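Local coordinates for K Homology domain-containing protein (Aeropyrum pernix, PDB 1TUA) that is of unknown function but carries K homology domains and so probably binds RNA, at residues Asn103-Lys106 with Arg107-Gly110; Glu49-Ala52 with Glu53-Pro57; Tyr7-Val10 with Lys11-Arg14. All blocks are in the same frame, centred on the assembly; numbering follows the deposited sequence.

All three are surface contacts between residues close in sequence and none is core; contacts 1 and 3 hold one buried residue each (Leu105, Val10), contact 2 none. Contacts 2 and 3 share the three-stranded sheet of the first KH-like unit, leaving neighbouring strands 45-50 and 6-9, with centres about 23 Å apart. Contact 1 belongs to the second unit, about 42 Å from contact 2 between centres. It is a helix turn, ordered by successive backbone bonds and flanked by long charged side chains. Contact 2 is a beta turn whose last residue packs on the proline ending the strand. Contact 3 gathers Lys9 and Pro12 at the carbonyl of Val10, and through Lys11 reaches the second unit.

Contact 1. Residues Asn103-Lys106 with Arg107-Gly110; sequences NHLK and RIKG
His104 and Arg107 point the same way from the helix, side by side, the imidazole and guanidinium planes turned 75° apart. Arg107 starts with CG beside its own backbone N (chi1 -75°), which lays CG 3.4 Å from Asn103 O, and a bend at chi3 brings the guanidinium back along the helix. One of its faces then lies over His104 CA, offset toward the rim. The closest ring approach, at CD2, is too short to be trusted.

On another side of the helix Leu105 and Lys109 cross obliquely. The Leu105 CG branch point meets Lys109 CD at 3.8 Å, and Lys109 CG lies 3.2 Å from Leu105 O, so the aliphatic part of the lysine covers that carbonyl. The ammonium runs on past the leucine to Glu135 O and, weakly, Gly134 O. Replacing Lys109 with alanine removes the chain beyond CB and would probably leave the Glu135 carbonyl without this donor and one flank of Leu105 uncovered. Ile108 takes an unusual course for a helix: its CG1 sits between backbone N and carbonyl carbon (chi1 63°), pressing to 3.1 Å from Leu105 O and sending CD1 to 4.3 Å from Leu105 CD1.

Beneath these side chains run four consecutive helical bonds, from Arg107 N to Asn103 O through Gly110 N to Lys106 O; the straightest, Ile108 N to His104 O, spans 2.9 Å.

Helix 102-113 and helix 118-127 form the helix pair that precedes the second strand, here 130-133, as in a type I KH fold. The Leu105 and Ile108 side of the former rests on Val98 of helix 95-98 and on Leu94 just after strand 87-93, and Leu105 also meets Tyr136 between strands 130-133 and 137-141.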
loop_
_atom_site.group_PDB
_atom_site.type_symbol
_atom_site.label_atom_id
_atom_site.label_comp_id
_atom_site.label_asym_id
_atom_site.label_seq_id
_atom_site.Cartn_x
_atom_site.Cartn_y
_atom_site.Cartn_z
ATOM N N ASN A 103 17.687 -13.886 9.244
ATOM C CA ASN A 103 18.425 -12.997 10.131
ATOM C C ASN A 103 18.696 -11.649 9.489
ATOM O O ASN A 103 18.637 -10.619 10.161
ATOM C CB ASN A 103 19.746 -13.640 10.571
ATOM C CG ASN A 103 19.537 -14.770 11.570
ATOM O OD1 ASN A 103 18.861 -14.597 12.590
ATOM N ND2 ASN A 103 20.123 -15.931 11.285
ATOM N N HIS A 104 18.995 -11.646 8.194
ATOM C CA HIS A 104 19.248 -10.389 7.498
ATOM C C HIS A 104 17.937 -9.616 7.380
ATOM O O HIS A 104 17.904 -8.393 7.558
ATOM C CB HIS A 104 19.856 -10.656 6.118
ATOM C CG HIS A 104 21.254 -11.192 6.178
ATOM N ND1 HIS A 104 21.990 -11.497 5.052
ATOM C CD2 HIS A 104 22.059 -11.464 7.236
ATOM C CE1 HIS A 104 23.185 -11.932 5.413
ATOM N NE2 HIS A 104 23.253 -11.921 6.733
ATOM N N LEU A 105 16.859 -10.342 7.104
ATOM C CA LEU A 105 15.535 -9.739 6.989
ATOM C C LEU A 105 15.195 -9.048 8.307
ATOM O O LEU A 105 14.758 -7.898 8.326
ATOM C CB LEU A 105 14.494 -10.813 6.687
ATOM C CG LEU A 105 13.043 -10.338 6.629
ATOM C CD1 LEU A 105 12.884 -9.329 5.496
ATOM C CD2 LEU A 105 12.120 -11.531 6.438
ATOM N N LYS A 106 15.403 -9.747 9.414
ATOM C CA LYS A 106 15.117 -9.164 10.716
ATOM C C LYS A 106 15.953 -7.913 10.946
ATOM O O LYS A 106 15.451 -6.915 11.451
ATOM C CB LYS A 106 15.384 -10.174 11.840
ATOM C CG LYS A 106 14.455 -11.377 11.843
ATOM C CD LYS A 106 14.710 -12.267 13.057
ATOM C CE LYS A 106 14.293 -11.579 14.361
ATOM N NZ LYS A 106 12.815 -11.335 14.484
ATOM N N ARG A 107 17.227 -7.951 10.577
ATOM C CA ARG A 107 18.064 -6.778 10.785
ATOM C C ARG A 107 17.607 -5.573 9.981
ATOM O O ARG A 107 17.527 -4.470 10.519
ATOM C CB ARG A 107 19.532 -7.082 10.474
ATOM C CG ARG A 107 20.211 -7.904 11.549
ATOM C CD ARG A 107 21.697 -7.618 11.586
ATOM N NE ARG A 107 22.332 -7.882 10.299
ATOM C CZ ARG A 107 22.523 -9.096 9.790
ATOM N NH1 ARG A 107 22.130 -10.175 10.460
ATOM N NH2 ARG A 107 23.109 -9.230 8.606
ATOM N N ILE A 108 17.294 -5.760 8.702
ATOM C CA ILE A 108 16.858 -4.612 7.913
ATOM C C ILE A 108 15.486 -4.107 8.341
ATOM O O ILE A 108 15.217 -2.910 8.247
ATOM C CB ILE A 108 16.837 -4.899 6.389
ATOM C CG1 ILE A 108 15.835 -6.000 6.064
ATOM C CG2 ILE A 108 18.231 -5.268 5.916
ATOM C CD1 ILE A 108 15.530 -6.102 4.584
ATOM N N LYS A 109 14.617 -4.997 8.813
ATOM C CA LYS A 109 13.305 -4.549 9.261
ATOM C C LYS A 109 13.505 -3.651 10.474
ATOM O O LYS A 109 12.756 -2.696 10.685
ATOM C CB LYS A 109 12.408 -5.739 9.602
ATOM C CG LYS A 109 11.928 -6.497 8.371
ATOM C CD LYS A 109 11.182 -7.771 8.731
ATOM C CE LYS A 109 9.799 -7.483 9.280
ATOM N NZ LYS A 109 9.122 -8.730 9.748
ATOM N N GLY A 110 14.539 -3.950 11.255
ATOM C CA GLY A 110 14.843 -3.142 12.424
ATOM C C GLY A 110 15.243 -1.733 12.017
ATOM O O GLY A 110 14.879 -0.768 12.686
#

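Contact 2. Residues Glu49-Ala52 with Glu53-Pro57; sequences EPEA and EGIPP
Ile55 folds back against Pro50, its CB 3.7 Å from Pro50 CB, and this apolar touch is the tight part of the contact. The isoleucine keeps CG1 beside its backbone N (chi1 -68°), which puts CG1 3.4 Å from Ala52 O, while CG2 turns toward the proline ring. Ile55 N closes a type I beta turn with Ala52 O at 3.2 Å; the N-H points almost straight at the oxygen (166°), yet the nitrogen sits 52° off the plane of the Ala52 carbonyl, missing the lone-pair directions.

The turn carries the chain from strand 45-50, the central strand of the antiparallel sheet, to helix 57-72, the strand-to-helix step that ends a type I KH fold. Pro56 takes the N-cap position of that helix.

Packing slackens outward. Glu51 crosses Ile55 at about a right angle, its CG alone coming near, 4.0 Å from Ile55 CG1 and about as far from CD1, and Ala52 CB is farther still, 4.4 Å from that CG1. At the exposed corner Glu53 starts away from the preceding residues, its chain extended beyond CG. On the strand side Pro50 packs on Pro4, and Glu49 forms a salt bridge with Arg5.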
loop_
_atom_site.group_PDB
_atom_site.type_symbol
_atom_site.label_atom_id
_atom_site.label_comp_id
_atom_site.label_asym_id
_atom_site.label_seq_id
_atom_site.Cartn_x
_atom_site.Cartn_y
_atom_site.Cartn_z
ATOM N N GLU A 49 -15.753 -8.403 -8.996
ATOM C CA GLU A 49 -16.492 -8.209 -10.237
ATOM C C GLU A 49 -17.361 -6.964 -10.142
ATOM O O GLU A 49 -17.729 -6.535 -9.053
ATOM C CB GLU A 49 -17.450 -9.370 -10.499
ATOM C CG GLU A 49 -16.873 -10.755 -10.451
ATOM C CD GLU A 49 -17.972 -11.790 -10.592
ATOM O OE1 GLU A 49 -18.992 -11.658 -9.880
ATOM O OE2 GLU A 49 -17.825 -12.723 -11.407
ATOM N N PRO A 50 -17.710 -6.373 -11.291
ATOM C CA PRO A 50 -18.562 -5.182 -11.260
ATOM C C PRO A 50 -20.001 -5.672 -11.055
ATOM O O PRO A 50 -20.336 -6.787 -11.464
ATOM C CB PRO A 50 -18.346 -4.569 -12.642
ATOM C CG PRO A 50 -18.142 -5.783 -13.511
ATOM C CD PRO A 50 -17.236 -6.655 -12.661
ATOM N N GLU A 51 -20.845 -4.868 -10.416
ATOM C CA GLU A 51 -22.234 -5.283 -10.203
ATOM C C GLU A 51 -23.051 -5.100 -11.487
ATOM O O GLU A 51 -24.095 -5.731 -11.658
ATOM C CB GLU A 51 -22.868 -4.486 -9.057
ATOM C CG GLU A 51 -23.011 -2.995 -9.321
ATOM C CD GLU A 51 -23.562 -2.228 -8.123
ATOM O OE1 GLU A 51 -23.487 -2.737 -6.985
ATOM O OE2 GLU A 51 -24.055 -1.099 -8.317
ATOM N N ALA A 52 -22.562 -4.238 -12.381
ATOM C CA ALA A 52 -23.212 -3.942 -13.666
ATOM C C ALA A 52 -22.123 -3.642 -14.702
ATOM O O ALA A 52 -21.028 -3.219 -14.331
ATOM C CB ALA A 52 -24.150 -2.741 -13.516
ATOM N N GLU A 53 -22.413 -3.832 -15.993
ATOM C CA GLU A 53 -21.392 -3.607 -17.032
ATOM C C GLU A 53 -20.830 -2.194 -17.093
ATOM O O GLU A 53 -19.662 -1.996 -17.459
ATOM C CB GLU A 53 -21.913 -3.974 -18.430
ATOM C CG GLU A 53 -20.791 -3.991 -19.477
ATOM C CD GLU A 53 -21.282 -4.216 -20.898
ATOM O OE1 GLU A 53 -22.206 -5.033 -21.092
ATOM O OE2 GLU A 53 -20.729 -3.585 -21.822
ATOM N N GLY A 54 -21.664 -1.224 -16.733
ATOM C CA GLY A 54 -21.262 0.170 -16.759
ATOM C C GLY A 54 -20.386 0.647 -15.611
ATOM O O GLY A 54 -20.034 1.822 -15.577
ATOM N N ILE A 55 -20.049 -0.234 -14.668
ATOM C CA ILE A 55 -19.177 0.153 -13.552
ATOM C C ILE A 55 -17.798 0.363 -14.192
ATOM O O ILE A 55 -17.295 -0.517 -14.884
ATOM C CB ILE A 55 -19.114 -0.969 -12.471
ATOM C CG1 ILE A 55 -20.473 -1.091 -11.770
ATOM C CG2 ILE A 55 -18.005 -0.686 -11.461
ATOM C CD1 ILE A 55 -20.866 0.118 -10.963
ATOM N N PRO A 56 -17.171 1.530 -13.978
ATOM C CA PRO A 56 -15.863 1.758 -14.593
ATOM C C PRO A 56 -14.718 0.911 -14.055
ATOM O O PRO A 56 -14.763 0.432 -12.921
ATOM C CB PRO A 56 -15.641 3.252 -14.376
ATOM C CG PRO A 56 -16.277 3.477 -13.052
ATOM C CD PRO A 56 -17.574 2.692 -13.164
ATOM N N PRO A 57 -13.677 0.705 -14.881
ATOM C CA PRO A 57 -12.492 -0.079 -14.522
ATOM C C PRO A 57 -11.847 0.414 -13.236
ATOM O O PRO A 57 -11.421 -0.387 -12.412
ATOM C CB PRO A 57 -11.574 0.117 -15.722
ATOM C CG PRO A 57 -12.542 0.203 -16.847
ATOM C CD PRO A 57 -13.614 1.118 -16.294
#

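Contact 3. Residues Tyr7-Val10 with Lys11-Arg14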
loop_
_atom_site.group_PDB
_atom_site.type_symbol
_atom_site.label_atom_id
_atom_site.label_comp_id
_atom_site.label_asym_id
_atom_site.label_seq_id
_atom_site.Cartn_x
_atom_site.Cartn_y
_atom_site.Cartn_z
ATOM N N TYR A 7 -8.919 -11.498 -9.880
ATOM C CA TYR A 7 -8.644 -12.475 -8.838
ATOM C C TYR A 7 -7.519 -11.942 -7.968
ATOM O O TYR A 7 -6.475 -11.524 -8.468
ATOM C CB TYR A 7 -8.221 -13.805 -9.467
ATOM C CG TYR A 7 -9.351 -14.531 -10.146
ATOM C CD1 TYR A 7 -9.919 -15.665 -9.568
ATOM C CD2 TYR A 7 -9.868 -14.077 -11.358
ATOM C CE1 TYR A 7 -10.979 -16.333 -10.180
ATOM C CE2 TYR A 7 -10.934 -14.738 -11.981
ATOM C CZ TYR A 7 -11.481 -15.866 -11.382
ATOM O OH TYR A 7 -12.530 -16.526 -11.981
ATOM N N VAL A 8 -7.736 -11.944 -6.662
ATOM C CA VAL A 8 -6.723 -11.462 -5.738
ATOM C C VAL A 8 -6.393 -12.557 -4.726
ATOM O O VAL A 8 -7.251 -12.968 -3.941
ATOM C CB VAL A 8 -7.219 -10.211 -4.976
ATOM C CG1 VAL A 8 -6.129 -9.697 -4.043
ATOM C CG2 VAL A 8 -7.637 -9.140 -5.962
ATOM N N LYS A 9 -5.152 -13.037 -4.761
ATOM C CA LYS A 9 -4.727 -14.067 -3.823
ATOM C C LYS A 9 -4.507 -13.372 -2.490
ATOM O O LYS A 9 -3.816 -12.360 -2.422
ATOM C CB LYS A 9 -3.422 -14.717 -4.285
ATOM C CG LYS A 9 -2.921 -15.831 -3.362
ATOM C CD LYS A 9 -3.890 -17.013 -3.324
ATOM C CE LYS A 9 -3.492 -18.035 -2.267
ATOM N NZ LYS A 9 -3.488 -17.436 -0.903
ATOM N N VAL A 10 -5.103 -13.899 -1.430
ATOM C CA VAL A 10 -4.953 -13.291 -0.114
ATOM C C VAL A 10 -4.181 -14.215 0.827
ATOM O O VAL A 10 -4.375 -15.429 0.806
ATOM C CB VAL A 10 -6.346 -12.968 0.501
ATOM C CG1 VAL A 10 -6.197 -12.473 1.928
ATOM C CG2 VAL A 10 -7.051 -11.909 -0.354
ATOM N N LYS A 11 -3.284 -13.643 1.628
ATOM C CA LYS A 11 -2.526 -14.445 2.582
ATOM C C LYS A 11 -3.573 -15.102 3.476
ATOM O O LYS A 11 -4.457 -14.430 4.001
ATOM C CB LYS A 11 -1.596 -13.558 3.415
ATOM C CG LYS A 11 -0.511 -12.845 2.601
ATOM C CD LYS A 11 0.459 -12.067 3.510
ATOM C CE LYS A 11 1.444 -11.194 2.718
ATOM N NZ LYS A 11 2.412 -11.975 1.891
ATOM N N PRO A 12 -3.499 -16.429 3.650
ATOM C CA PRO A 12 -4.478 -17.130 4.491
ATOM C C PRO A 12 -4.734 -16.471 5.847
ATOM O O PRO A 12 -5.879 -16.380 6.295
ATOM C CB PRO A 12 -3.875 -18.529 4.627
ATOM C CG PRO A 12 -3.164 -18.709 3.324
ATOM C CD PRO A 12 -2.487 -17.364 3.130
ATOM N N GLU A 13 -3.665 -16.002 6.486
ATOM C CA GLU A 13 -3.756 -15.365 7.795
ATOM C C GLU A 13 -4.433 -13.992 7.767
ATOM O O GLU A 13 -4.661 -13.388 8.817
ATOM C CB GLU A 13 -2.355 -15.234 8.414
ATOM C CG GLU A 13 -1.394 -14.344 7.626
ATOM C CD GLU A 13 -0.517 -15.108 6.633
ATOM O OE1 GLU A 13 -1.011 -16.043 5.956
ATOM O OE2 GLU A 13 0.680 -14.756 6.524
ATOM N N ARG A 14 -4.760 -13.497 6.576
ATOM C CA ARG A 14 -5.408 -12.194 6.463
ATOM C C ARG A 14 -6.806 -12.265 5.861
ATOM O O ARG A 14 -7.472 -11.241 5.718
ATOM C CB ARG A 14 -4.549 -11.242 5.619
ATOM C CG ARG A 14 -3.231 -10.869 6.256
ATOM C CD ARG A 14 -3.467 -10.045 7.493
ATOM N NE ARG A 14 -3.881 -8.683 7.162
ATOM C CZ ARG A 14 -4.420 -7.833 8.028
ATOM N NH1 ARG A 14 -4.621 -8.201 9.286
ATOM N NH2 ARG A 14 -4.743 -6.608 7.638
#
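Pro12 CD lies against Val10 O, 3.6 Å from it, and Lys9 NZ donates a hydrogen bond to the same oxygen at 2.8 Å. The ammonium stands above the carbonyl plane, 47° out of it. Lys9 reaches it by leaving the backbone with CG opposite its own N (chi1 -179°) and then folding at chi2 and chi4, which also brings NZ to 4.2 Å from Pro12 CD. Pro12, lacking an N-H, can only pack here. Within the bend, Val10 CG1 sits 3.3 Å from Lys11 O and 4.2 Å from Arg14 CB. The bend itself is closed by Arg14 N bonding to Lys11 O at 2.8 Å.

This is the passage from the first strand, 6-9, to the first helix, 15-19, of the amino-terminal KH-like unit. Val10, buried here, packs on Val46 of the sheet, Val67 of helix 57-72, and Leu15 and Val18 of helix 15-19.

Farther out, Ser44 OG also bonds Val10 O, and Lys11 N is held by Ser71 OG. The side chains of the bend diverge: Arg14 NE bonds to Ile70 O near the end of helix 57-72, whereas Lys11 NZ forms a salt bridge with Glu137, on a strand of the second unit's sheet, and so spans the two units.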